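Side-chain contacts in farnesyltransferase, putative (Trypanosoma cruzi, PDB 3WCA), which probably catalyses the NAD(P)H-dependent, magnesium-assisted condensation of two farnesyl diphosphate molecules to squalene, an early step in sterol synthesis: residues F60-R65 against T115-A120; R207-D212 against H235-E240. The protein carries 1 engineered substitution. All coordinates share one frame; numbering follows the deposited sequence.

Contact 1 of 2, residues F60-R65 against T115-A120; sequences FYLVLR and THVTRA
V117 meets L62 and V63 where the short helix 115-122 lies against helix 51-72, in the all-helical isoprenoid synthase fold. From the backbone, V117 sends CB toward the neighbouring helix, and both methyls branching from it are used. CG1 reaches farther across, lying anti to the backbone N (chi1 -173°), and approaches V63 CG2 at 4.2 Å; the two valine side chains meet at a slant. The same V117 CG1 comes to 4.4 Å from L62 CB, near the root of the leucine. Its sister methyl, V117 CG2, instead faces the leucine tip, with L62 CD1 4.4 Å away. A beta-branched valine suits this place because its two methyls splay over two successive residues without a long, flexible arm.

These are loose van der Waals contacts among buried apolar groups, and no hydrogen bond joins the segments. Elsewhere L62 packs on I34 of helix 26-38, while V63 also touches L92, Y114 and C136, so the valine pair belongs to a wider hydrophobic layer. Helix 51-72 has a different duty on another of its faces: Y61 touches the bound farnesyl thiodiphosphate, and farther along, D68, E71 and D72 bind magnesium in an aspartate-rich motif.

In the start of helix 115-122, T118 is well chosen, because a threonine hydroxyl can turn back on its own helix. T118 OG1 donates to T115 O at 2.9 Å, tilted 29° from the carbonyl plane, and T115 O also accepts from R119 N.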
loop_
_atom_site.group_PDB
_atom_site.type_symbol
_atom_site.label_atom_id
_atom_site.label_comp_id
_atom_site.label_asym_id
_atom_site.label_seq_id
_atom_site.Cartn_x
_atom_site.Cartn_y
_atom_site.Cartn_z
ATOM N N PHE A 60 0.738 7.943 12.794
ATOM C CA PHE A 60 -0.343 7.697 11.854
ATOM C C PHE A 60 -0.293 6.239 11.401
ATOM O O PHE A 60 -1.309 5.533 11.390
ATOM C CB PHE A 60 -0.169 8.623 10.650
ATOM C CG PHE A 60 -1.147 8.383 9.540
ATOM C CD1 PHE A 60 -2.490 8.120 9.816
ATOM C CD2 PHE A 60 -0.748 8.530 8.207
ATOM C CE1 PHE A 60 -3.431 8.019 8.778
ATOM C CE2 PHE A 60 -1.674 8.432 7.165
ATOM C CZ PHE A 60 -3.028 8.179 7.454
ATOM N N TYR A 61 0.907 5.800 11.031
ATOM C CA TYR A 61 1.134 4.439 10.577
ATOM C C TYR A 61 0.845 3.404 11.654
ATOM O O TYR A 61 0.285 2.352 11.366
ATOM C CB TYR A 61 2.580 4.279 10.100
ATOM C CG TYR A 61 2.964 2.848 9.805
ATOM C CD1 TYR A 61 2.788 2.298 8.536
ATOM C CD2 TYR A 61 3.461 2.026 10.818
ATOM C CE1 TYR A 61 3.097 0.959 8.279
ATOM C CE2 TYR A 61 3.768 0.689 10.579
ATOM C CZ TYR A 61 3.583 0.160 9.311
ATOM O OH TYR A 61 3.864 -1.174 9.102
ATOM N N LEU A 62 1.228 3.681 12.891
ATOM C CA LEU A 62 0.995 2.708 13.950
ATOM C C LEU A 62 -0.490 2.577 14.288
ATOM O O LEU A 62 -0.975 1.486 14.593
ATOM C CB LEU A 62 1.812 3.068 15.185
ATOM C CG LEU A 62 3.330 2.892 15.005
ATOM C CD1 LEU A 62 4.073 3.431 16.235
ATOM C CD2 LEU A 62 3.650 1.414 14.803
ATOM N N VAL A 63 -1.218 3.685 14.226
ATOM C CA VAL A 63 -2.646 3.641 14.492
ATOM C C VAL A 63 -3.299 2.690 13.479
ATOM O O VAL A 63 -4.017 1.766 13.864
ATOM C CB VAL A 63 -3.285 5.047 14.363
ATOM C CG1 VAL A 63 -4.801 4.932 14.287
ATOM C CG2 VAL A 63 -2.884 5.908 15.554
ATOM N N LEU A 64 -3.022 2.906 12.193
ATOM C CA LEU A 64 -3.591 2.081 11.131
ATOM C C LEU A 64 -3.090 0.650 11.236
ATOM O O LEU A 64 -3.806 -0.306 10.910
ATOM C CB LEU A 64 -3.233 2.656 9.752
ATOM C CG LEU A 64 -3.675 4.097 9.475
ATOM C CD1 LEU A 64 -3.457 4.417 7.999
ATOM C CD2 LEU A 64 -5.156 4.273 9.840
ATOM N N ARG A 65 -1.854 0.507 11.694
ATOM C CA ARG A 65 -1.254 -0.802 11.843
ATOM C C ARG A 65 -2.001 -1.570 12.925
ATOM O O ARG A 65 -2.146 -2.792 12.852
ATOM C CB ARG A 65 0.211 -0.660 12.224
ATOM C CG ARG A 65 0.918 -1.976 12.333
ATOM C CD ARG A 65 0.835 -2.747 11.029
ATOM N NE ARG A 65 1.440 -4.061 11.190
ATOM C CZ ARG A 65 1.753 -4.869 10.187
ATOM N NH1 ARG A 65 1.516 -4.498 8.933
ATOM N NH2 ARG A 65 2.316 -6.042 10.446
ATOM N N THR A 115 -0.504 2.380 24.783
ATOM C CA THR A 115 -0.481 3.644 25.504
ATOM C C THR A 115 0.554 4.612 24.936
ATOM O O THR A 115 0.302 5.814 24.828
ATOM C CB THR A 115 -0.151 3.434 26.990
ATOM O OG1 THR A 115 -0.997 2.416 27.529
ATOM C CG2 THR A 115 -0.367 4.720 27.765
ATOM N N HIS A 116 1.721 4.091 24.575
ATOM C CA HIS A 116 2.778 4.946 24.045
ATOM C C HIS A 116 2.358 5.706 22.805
ATOM O O HIS A 116 2.771 6.840 22.599
ATOM C CB HIS A 116 4.030 4.132 23.736
ATOM C CG HIS A 116 4.650 3.503 24.940
ATOM N ND1 HIS A 116 4.512 2.165 25.235
ATOM C CD2 HIS A 116 5.397 4.034 25.937
ATOM C CE1 HIS A 116 5.147 1.896 26.363
ATOM N NE2 HIS A 116 5.693 3.014 26.809
ATOM N N VAL A 117 1.532 5.072 21.982
ATOM C CA VAL A 117 1.060 5.689 20.751
ATOM C C VAL A 117 0.077 6.819 21.033
ATOM O O VAL A 117 0.173 7.895 20.448
ATOM C CB VAL A 117 0.361 4.651 19.838
ATOM C CG1 VAL A 117 0.031 5.283 18.501
ATOM C CG2 VAL A 117 1.246 3.442 19.654
ATOM N N THR A 118 -0.880 6.572 21.921
ATOM C CA THR A 118 -1.864 7.602 22.241
ATOM C C THR A 118 -1.207 8.780 22.947
ATOM O O THR A 118 -1.594 9.929 22.731
ATOM C CB THR A 118 -2.997 7.047 23.109
ATOM O OG1 THR A 118 -2.450 6.454 24.291
ATOM C CG2 THR A 118 -3.788 6.005 22.332
ATOM N N ARG A 119 -0.211 8.509 23.786
ATOM C CA ARG A 119 0.478 9.601 24.475
ATOM C C ARG A 119 1.164 10.468 23.432
ATOM O O ARG A 119 0.969 11.679 23.390
ATOM C CB ARG A 119 1.542 9.079 25.440
ATOM C CG ARG A 119 1.024 8.231 26.571
ATOM C CD ARG A 119 2.091 8.117 27.638
ATOM N NE ARG A 119 1.800 7.063 28.600
ATOM C CZ ARG A 119 2.250 7.060 29.851
ATOM N NH1 ARG A 119 3.007 8.061 30.290
ATOM N NH2 ARG A 119 1.953 6.052 30.657
ATOM N N ALA A 120 1.980 9.830 22.600
ATOM C CA ALA A 120 2.695 10.527 21.541
ATOM C C ALA A 120 1.687 11.294 20.699
ATOM O O ALA A 120 1.941 12.416 20.259
ATOM C CB ALA A 120 3.438 9.524 20.676
#

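Contact 2 of 2, residues R207-D212 against H235-E240; sequences RDFYED and HAFKDE
F209 brings the far end of its ring up to F237, the two side chains crossing at about a right angle. F209 CE2 lies 4.1 Å from F237 CB, and F209 CZ is 4.1 Å from F237 CD2, arriving at the edge of the F237 ring near its plane. With CG anti to the backbone N (chi1 175°), the F209 ring is directed across to F237. A large aromatic is apt here: F209 also meets the rings of W222 and F301, and F237 rests on A246 and C249 of helix 243-258.

The contact joins the short helix 209-213 to a 3-10 turn in the connection between helices 224-227 and 243-258. The sequence DFYED at 208-212 matches the second aspartate-rich motif of squalene synthases. R207, just before it, forms a side-on salt bridge with D208, R207 NE lying 2.7 Å from D208 OD1. R207 NH2 donates almost straight to D208 OD2 at 2.9 Å.

Nearer the surface, K238 crosses Y210 with its aliphatic part. K238 CG approaches Y210 CE1 to 4.1 Å, at the ring edge, and K238 CD follows. Lysine suits this margin, its methylenes packing on the tyrosine while the chain bends at chi3 (-73°) before the ammonium.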
loop_
_atom_site.group_PDB
_atom_site.type_symbol
_atom_site.label_atom_id
_atom_site.label_comp_id
_atom_site.label_asym_id
_atom_site.label_seq_id
_atom_site.Cartn_x
_atom_site.Cartn_y
_atom_site.Cartn_z
ATOM N N ARG A 207 1.900 -9.544 -5.969
ATOM C CA ARG A 207 3.122 -10.243 -5.564
ATOM C C ARG A 207 2.888 -11.305 -4.498
ATOM O O ARG A 207 3.520 -12.363 -4.534
ATOM C CB ARG A 207 4.176 -9.253 -5.020
ATOM C CG ARG A 207 5.485 -9.935 -4.517
ATOM C CD ARG A 207 6.230 -9.102 -3.443
ATOM N NE ARG A 207 5.370 -8.807 -2.294
ATOM C CZ ARG A 207 5.572 -7.803 -1.438
ATOM N NH1 ARG A 207 6.619 -6.996 -1.600
ATOM N NH2 ARG A 207 4.710 -7.578 -0.441
ATOM N N ASP A 208 1.994 -11.022 -3.553
ATOM C CA ASP A 208 1.734 -11.946 -2.448
ATOM C C ASP A 208 0.637 -12.986 -2.656
ATOM O O ASP A 208 0.198 -13.616 -1.697
ATOM C CB ASP A 208 1.427 -11.157 -1.164
ATOM C CG ASP A 208 2.572 -10.237 -0.749
ATOM O OD1 ASP A 208 3.730 -10.531 -1.104
ATOM O OD2 ASP A 208 2.310 -9.224 -0.056
ATOM N N PHE A 209 0.198 -13.179 -3.897
ATOM C CA PHE A 209 -0.851 -14.159 -4.171
ATOM C C PHE A 209 -0.649 -15.525 -3.513
ATOM O O PHE A 209 -1.507 -15.987 -2.766
ATOM C CB PHE A 209 -1.010 -14.378 -5.676
ATOM C CG PHE A 209 -1.998 -15.467 -6.026
ATOM C CD1 PHE A 209 -3.360 -15.207 -6.063
ATOM C CD2 PHE A 209 -1.561 -16.765 -6.282
ATOM C CE1 PHE A 209 -4.269 -16.216 -6.347
ATOM C CE2 PHE A 209 -2.474 -17.783 -6.568
ATOM C CZ PHE A 209 -3.824 -17.504 -6.599
ATOM N N TYR A 210 0.473 -16.180 -3.805
ATOM C CA TYR A 210 0.731 -17.510 -3.259
ATOM C C TYR A 210 0.741 -17.544 -1.740
ATOM O O TYR A 210 0.085 -18.379 -1.120
ATOM C CB TYR A 210 2.061 -18.054 -3.771
ATOM C CG TYR A 210 2.297 -19.510 -3.416
ATOM C CD1 TYR A 210 1.481 -20.515 -3.935
ATOM C CD2 TYR A 210 3.344 -19.883 -2.573
ATOM C CE1 TYR A 210 1.701 -21.856 -3.626
ATOM C CE2 TYR A 210 3.573 -21.223 -2.257
ATOM C CZ TYR A 210 2.749 -22.201 -2.788
ATOM O OH TYR A 210 2.983 -23.525 -2.489
ATOM N N GLU A 211 1.513 -16.643 -1.150
ATOM C CA GLU A 211 1.618 -16.548 0.296
ATOM C C GLU A 211 0.241 -16.333 0.916
ATOM O O GLU A 211 -0.080 -16.910 1.949
ATOM C CB GLU A 211 2.537 -15.381 0.660
ATOM C CG GLU A 211 2.675 -15.110 2.145
ATOM C CD GLU A 211 3.512 -13.876 2.408
ATOM O OE1 GLU A 211 4.633 -13.795 1.858
ATOM O OE2 GLU A 211 3.052 -12.991 3.158
ATOM N N ASP A 212 -0.575 -15.504 0.280
ATOM C CA ASP A 212 -1.906 -15.233 0.807
ATOM C C ASP A 212 -2.868 -16.412 0.694
ATOM O O ASP A 212 -3.601 -16.717 1.645
ATOM C CB ASP A 212 -2.521 -14.011 0.114
ATOM C CG ASP A 212 -1.806 -12.704 0.472
ATOM O OD1 ASP A 212 -1.200 -12.637 1.559
ATOM O OD2 ASP A 212 -1.868 -11.742 -0.322
ATOM N N HIS A 235 -7.636 -21.442 -6.467
ATOM C CA HIS A 235 -6.631 -22.365 -5.954
ATOM C C HIS A 235 -5.982 -23.223 -7.047
ATOM O O HIS A 235 -4.972 -23.886 -6.807
ATOM C CB HIS A 235 -7.249 -23.288 -4.898
ATOM C CG HIS A 235 -7.496 -22.628 -3.577
ATOM N ND1 HIS A 235 -8.442 -21.639 -3.400
ATOM C CD2 HIS A 235 -6.935 -22.833 -2.361
ATOM C CE1 HIS A 235 -8.456 -21.267 -2.132
ATOM N NE2 HIS A 235 -7.551 -21.976 -1.481
ATOM N N ALA A 236 -6.556 -23.214 -8.247
ATOM C CA ALA A 236 -6.009 -24.008 -9.346
ATOM C C ALA A 236 -4.678 -23.450 -9.841
ATOM O O ALA A 236 -3.861 -24.180 -10.402
ATOM C CB ALA A 236 -7.011 -24.068 -10.501
ATOM N N PHE A 237 -4.467 -22.156 -9.631
ATOM C CA PHE A 237 -3.235 -21.494 -10.061
ATOM C C PHE A 237 -2.002 -22.008 -9.331
ATOM O O PHE A 237 -0.872 -21.685 -9.696
ATOM C CB PHE A 237 -3.347 -19.977 -9.863
ATOM C CG PHE A 237 -4.361 -19.318 -10.761
ATOM C CD1 PHE A 237 -4.890 -19.994 -11.863
ATOM C CD2 PHE A 237 -4.759 -18.007 -10.531
ATOM C CE1 PHE A 237 -5.797 -19.370 -12.719
ATOM C CE2 PHE A 237 -5.662 -17.378 -11.378
ATOM C CZ PHE A 237 -6.183 -18.063 -12.477
ATOM N N LYS A 238 -2.209 -22.820 -8.304
ATOM C CA LYS A 238 -1.078 -23.349 -7.559
ATOM C C LYS A 238 -0.460 -24.565 -8.254
ATOM O O LYS A 238 0.671 -24.963 -7.949
ATOM C CB LYS A 238 -1.525 -23.711 -6.136
ATOM C CG LYS A 238 -1.972 -22.502 -5.312
ATOM C CD LYS A 238 -2.338 -22.877 -3.880
ATOM C CE LYS A 238 -3.667 -23.614 -3.803
ATOM N NZ LYS A 238 -4.043 -23.937 -2.394
ATOM N N ASP A 239 -1.207 -25.124 -9.208
ATOM C CA ASP A 239 -0.814 -26.328 -9.956
ATOM C C ASP A 239 -0.149 -26.000 -11.290
ATOM O O ASP A 239 -0.662 -25.191 -12.056
ATOM C CB ASP A 239 -2.072 -27.179 -10.210
ATOM C CG ASP A 239 -1.764 -28.567 -10.777
ATOM O OD1 ASP A 239 -0.863 -28.702 -11.632
ATOM O OD2 ASP A 239 -2.448 -29.536 -10.378
ATOM N N GLU A 240 0.991 -26.624 -11.576
ATOM C CA GLU A 240 1.658 -26.388 -12.857
ATOM C C GLU A 240 0.687 -26.695 -14.006
ATOM O O GLU A 240 0.791 -26.134 -15.096
ATOM C CB GLU A 240 2.902 -27.271 -12.993
ATOM C CG GLU A 240 3.484 -27.273 -14.404
ATOM C CD GLU A 240 4.784 -28.048 -14.519
ATOM O OE1 GLU A 240 4.915 -29.104 -13.861
ATOM O OE2 GLU A 240 5.673 -27.607 -15.283
#

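Overall arrangement
Both segments of contact 1 precede those of contact 2 in the chain, and all four belong to the squalene/phytoene synthase family region. Their centres are 34 Å apart and their nearest atoms about 10 Å, without touching. They share no helix: contact 1 pairs helix 51-72 with helix 115-122, whereas contact 2 sets helix 209-213 against the connection leading into helix 243-258. Contact 1 is fully buried, and contact 2 only partly, with the side chain of F209 about 14 Å from the bound substrate analogue. The two thus lie in different regions of one all-helical domain, contact 1 on the helix with the first, magnesium-binding aspartate-rich motif and contact 2 at the segment matching the second.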